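Pectate lyase (Cellvibrio cellulosa, PDB 1GXM) is a family 10 polysaccharide lyase whose catalytic module, the part modelled here, cleaves polygalacturonic acid (pectate) by anti beta-elimination. Local coordinates at residues A[303-306]-A[307-310]; A[143-146]-A[147-151]. All blocks are in the same frame, centred on the assembly; numbering follows the deposited sequence.

Interaction 1 of 2, residues A[303-306]-A[307-310]; sequences QMSL and ERRT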
loop_
_atom_site.group_PDB
_atom_site.type_symbol
_atom_site.label_atom_id
_atom_site.label_comp_id
_atom_site.label_asym_id
_atom_site.label_seq_id
_atom_site.Cartn_x
_atom_site.Cartn_y
_atom_site.Cartn_z
ATOM N N GLN A 303 24.901 -15.059 0.583
ATOM C CA GLN A 303 25.598 -14.539 1.768
ATOM C C GLN A 303 24.655 -14.308 2.950
ATOM O O GLN A 303 25.100 -14.019 4.063
ATOM C CB GLN A 303 26.296 -13.206 1.449
ATOM C CG GLN A 303 27.421 -13.058 0.472
ATOM C CD GLN A 303 27.830 -11.576 0.389
ATOM O OE1 GLN A 303 27.444 -10.850 -0.550
ATOM N NE2 GLN A 303 28.552 -11.113 1.403
ATOM N N MET A 304 23.353 -14.378 2.699
ATOM C CA MET A 304 22.355 -14.104 3.714
ATOM C C MET A 304 22.199 -15.257 4.683
ATOM O O MET A 304 22.400 -16.407 4.310
ATOM C CB MET A 304 21.001 -13.900 3.016
ATOM C CG MET A 304 19.927 -13.302 3.897
ATOM S SD MET A 304 18.397 -13.141 2.984
ATOM C CE MET A 304 18.855 -11.870 1.869
ATOM N N SER A 305 21.784 -14.967 5.907
ATOM C CA SER A 305 21.387 -16.013 6.833
ATOM C C SER A 305 20.283 -16.859 6.222
ATOM O O SER A 305 19.418 -16.374 5.502
ATOM C CB SER A 305 20.905 -15.442 8.154
ATOM O OG SER A 305 19.725 -14.691 8.021
ATOM N N LEU A 306 20.323 -18.145 6.517
ATOM C CA LEU A 306 19.326 -19.064 6.021
ATOM C C LEU A 306 17.930 -18.603 6.409
ATOM O O LEU A 306 16.991 -18.622 5.617
ATOM C CB LEU A 306 19.607 -20.434 6.617
ATOM C CG LEU A 306 18.677 -21.518 6.156
ATOM C CD1 LEU A 306 18.828 -21.787 4.662
ATOM C CD2 LEU A 306 19.006 -22.773 6.925
ATOM N N GLU A 307 17.778 -18.168 7.651
ATOM C CA GLU A 307 16.473 -17.792 8.144
ATOM C C GLU A 307 15.881 -16.597 7.375
ATOM O O GLU A 307 14.690 -16.559 7.124
ATOM C CB GLU A 307 16.504 -17.501 9.648
ATOM C CG GLU A 307 15.125 -17.248 10.240
ATOM C CD GLU A 307 14.658 -15.797 10.137
ATOM O OE1 GLU A 307 15.505 -14.901 9.976
ATOM O OE2 GLU A 307 13.434 -15.573 10.265
ATOM N N ARG A 308 16.703 -15.608 7.061
ATOM C CA ARG A 308 16.181 -14.454 6.329
ATOM C C ARG A 308 15.968 -14.775 4.853
ATOM O O ARG A 308 15.099 -14.205 4.237
ATOM C CB ARG A 308 17.062 -13.215 6.480
ATOM C CG ARG A 308 16.874 -12.475 7.807
ATOM C CD ARG A 308 15.537 -11.810 7.959
ATOM N NE ARG A 308 14.496 -12.756 8.333
ATOM C CZ ARG A 308 13.203 -12.533 8.265
ATOM N NH1 ARG A 308 12.743 -11.388 7.797
ATOM N NH2 ARG A 308 12.351 -13.464 8.620
ATOM N N ARG A 309 16.766 -15.662 4.279
ATOM C CA ARG A 309 16.592 -15.981 2.868
ATOM C C ARG A 309 15.318 -16.777 2.661
ATOM O O ARG A 309 14.628 -16.603 1.666
ATOM C CB ARG A 309 17.797 -16.737 2.335
ATOM C CG ARG A 309 17.729 -16.960 0.820
ATOM C CD ARG A 309 18.999 -17.490 0.185
ATOM N NE ARG A 309 19.454 -18.662 0.918
ATOM C CZ ARG A 309 20.479 -18.701 1.755
ATOM N NH1 ARG A 309 21.268 -17.660 1.933
ATOM N NH2 ARG A 309 20.722 -19.809 2.412
ATOM N N THR A 310 14.990 -17.635 3.622
ATOM C CA THR A 310 13.791 -18.464 3.507
ATOM C C THR A 310 12.555 -17.771 4.101
ATOM O O THR A 310 11.431 -18.051 3.699
ATOM C CB THR A 310 13.972 -19.824 4.203
ATOM O OG1 THR A 310 14.310 -19.610 5.582
ATOM C CG2 THR A 310 15.114 -20.591 3.605
HETATM O O HOH W 1 18.308 -14.492 10.459
#

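Interaction 2 of 2, residues A[143-146]-A[147-151]; sequences VLDF and AANKR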
loop_
_atom_site.group_PDB
_atom_site.type_symbol
_atom_site.label_atom_id
_atom_site.label_comp_id
_atom_site.label_asym_id
_atom_site.label_seq_id
_atom_site.Cartn_x
_atom_site.Cartn_y
_atom_site.Cartn_z
ATOM N N VAL A 143 -9.036 3.963 -0.331
ATOM C CA VAL A 143 -10.300 3.893 0.405
ATOM C C VAL A 143 -10.879 5.298 0.544
ATOM O O VAL A 143 -12.069 5.530 0.275
ATOM C CB VAL A 143 -10.121 3.259 1.786
ATOM C CG1 VAL A 143 -11.404 3.380 2.579
ATOM C CG2 VAL A 143 -9.714 1.807 1.663
ATOM N N LEU A 144 -10.058 6.230 0.998
ATOM C CA LEU A 144 -10.534 7.604 1.190
ATOM C C LEU A 144 -10.990 8.210 -0.128
ATOM O O LEU A 144 -11.955 8.953 -0.166
ATOM C CB LEU A 144 -9.469 8.469 1.857
ATOM C CG LEU A 144 -9.175 8.077 3.303
ATOM C CD1 LEU A 144 -7.977 8.864 3.776
ATOM C CD2 LEU A 144 -10.373 8.308 4.201
ATOM N N ASP A 145 -10.291 7.900 -1.208
ATOM C CA ASP A 145 -10.678 8.394 -2.524
ATOM C C ASP A 145 -11.993 7.797 -2.985
ATOM O O ASP A 145 -12.816 8.495 -3.544
ATOM C CB ASP A 145 -9.601 8.115 -3.540
ATOM C CG ASP A 145 -9.957 8.628 -4.889
ATOM O OD1 ASP A 145 -9.923 9.869 -5.105
ATOM O OD2 ASP A 145 -10.277 7.840 -5.792
ATOM N N PHE A 146 -12.204 6.514 -2.758
ATOM C CA PHE A 146 -13.479 5.915 -3.088
ATOM C C PHE A 146 -14.585 6.576 -2.252
ATOM O O PHE A 146 -15.660 6.889 -2.770
ATOM C CB PHE A 146 -13.447 4.410 -2.874
ATOM C CG PHE A 146 -12.985 3.638 -4.079
ATOM C CD1 PHE A 146 -11.788 3.940 -4.698
ATOM C CD2 PHE A 146 -13.753 2.609 -4.588
ATOM C CE1 PHE A 146 -11.377 3.234 -5.795
ATOM C CE2 PHE A 146 -13.332 1.886 -5.674
ATOM C CZ PHE A 146 -12.147 2.209 -6.297
ATOM N N ALA A 147 -14.313 6.829 -0.973
ATOM C CA ALA A 147 -15.291 7.473 -0.106
ATOM C C ALA A 147 -15.567 8.873 -0.643
ATOM O O ALA A 147 -16.729 9.285 -0.788
ATOM C CB ALA A 147 -14.774 7.520 1.319
ATOM N N ALA A 148 -14.510 9.603 -0.981
ATOM C CA ALA A 148 -14.641 10.991 -1.447
ATOM C C ALA A 148 -15.465 11.095 -2.713
ATOM O O ALA A 148 -16.125 12.120 -2.960
ATOM C CB ALA A 148 -13.273 11.613 -1.680
ATOM N N ASN A 149 -15.392 10.055 -3.532
ATOM C CA ASN A 149 -16.034 10.043 -4.842
ATOM C C ASN A 149 -17.333 9.269 -4.877
ATOM O O ASN A 149 -17.890 9.007 -5.940
ATOM C CB ASN A 149 -15.053 9.508 -5.878
ATOM C CG ASN A 149 -14.049 10.523 -6.264
ATOM O OD1 ASN A 149 -14.401 11.533 -6.856
ATOM N ND2 ASN A 149 -12.789 10.297 -5.912
ATOM N N LYS A 150 -17.823 8.929 -3.697
ATOM C CA LYS A 150 -19.083 8.215 -3.574
ATOM C C LYS A 150 -19.082 6.911 -4.363
ATOM O O LYS A 150 -20.089 6.504 -4.922
ATOM C CB LYS A 150 -20.240 9.125 -4.014
ATOM C CG LYS A 150 -21.462 9.025 -3.150
ATOM C CD LYS A 150 -22.186 10.363 -3.011
ATOM C CE LYS A 150 -22.297 11.112 -4.318
ATOM N NZ LYS A 150 -21.381 12.290 -4.410
ATOM N N ARG A 151 -17.941 6.236 -4.422
ATOM C CA ARG A 151 -17.881 4.938 -5.078
ATOM C C ARG A 151 -18.274 3.868 -4.106
ATOM O O ARG A 151 -17.966 3.959 -2.927
ATOM C CB ARG A 151 -16.476 4.604 -5.580
ATOM C CG ARG A 151 -15.966 5.540 -6.592
ATOM C CD ARG A 151 -14.781 5.040 -7.380
ATOM N NE ARG A 151 -14.248 6.156 -8.149
ATOM C CZ ARG A 151 -13.178 6.865 -7.836
ATOM N NH1 ARG A 151 -12.415 6.549 -6.789
ATOM N NH2 ARG A 151 -12.836 7.890 -8.600
HETATM O O HOH W 2 -10.390 9.366 -8.061
#

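Interaction 1 of 2, residues A[303-306]-A[307-310]
The N-cap of the short helix 306-311 is built here, with Ser305 as the capping residue and Arg308 supplying the amide it takes. Ser305 OG accepts from Arg308 N at 3.3 Å. Its chi1 of 65° puts the hydroxyl between its own backbone N and carbonyl carbon, turned into the first helical turn, and Asp292 holds the same oxygen from outside. Water 1 donates to both Ser305 OG and Glu307 OE1, tying the cap to the first turn. The Arg308 chain bends twice between CB and NE, which brings Arg308 NE to Glu307 OE1 at 2.9 Å and NH2 to OE2: a side-on, two-nitrogen salt bridge on the syn side of the carboxylate but 34° out of its plane. Arg293 is a second cationic partner of Glu307. The helix proper begins with Arg309 N bonding to Ser305 O at 3.0 Å. One residue on, Leu306 O is gripped twice, by Thr310 N at 3.0 Å and Thr310 OG1 at 2.9 Å, from opposite faces of its plane. Met304 SD lies 3.7 Å from Arg309 CB. Arg309 NH1 bonds to Ile301 O and weakly to Met304 O; Ala263 O and Ala264 O of another loop hold NE and NH2.

Interaction 2 of 2, residues A[143-146]-A[147-151]
Arg151 lies across the Phe146 ring, crossing that side chain at about a right angle. Arg151 CD sits over the middle of one ring face, 3.8 Å from the Phe146 ring centroid, a CH-pi contact. The guanidinium, its plane 72° from the ring's, stands over the same face as a cation-pi partner, with Arg151 NH1 3.4 Å from Phe146 CD1. The straight run from CG to NE carries the charged end past the ring to Asp145, where Arg151 NH1 donates to Asp145 OD2 at 2.7 Å in a salt bridge. That bond lies in the guanidinium plane but meets the carboxylate from above, and water 2 closes a second route from OD2 to Arg151 NH2. What folds Arg151 back is a Schellman motif ending helix 136-148: Lys150 takes positive phi, Arg151 N bonds to Phe146 O at 2.9 Å, and Lys150 N bonds to Ala147 O. Asn149 CB covers one face of the guanidinium, 3.8 Å above its plane. The Asn149 amide, turned 65° from the Asp145 carboxylate, sends ND2 to Asp145 O at 3.0 Å, while Asn149 N reaches that oxygen from the opposite face of its plane. Asp145 OD1 is held by Gln229.

How the interactions relate
The two sites mark opposite kinds of helix end: interaction 1 starts helix 306-311, interaction 2 finishes helix 136-148. They share no element and lie on opposite sides of the chain's centre, their own centres 41 Å apart. Both are partly buried, but interaction 2 sits nearer the middle of the chain, about 16 Å from its centre against 25 Å. There Val143 and Phe146 pack on helix 20-28, and Leu144 and Ala147 on helix 161-181, and an aromatic face joins the ion pair. Interaction 1 relies more on polar ties to neighbouring loops. Each has an arginine-carboxylate pair: adjacent residues and two nitrogens in interaction 1, residues six apart and one nitrogen plus water in interaction 2.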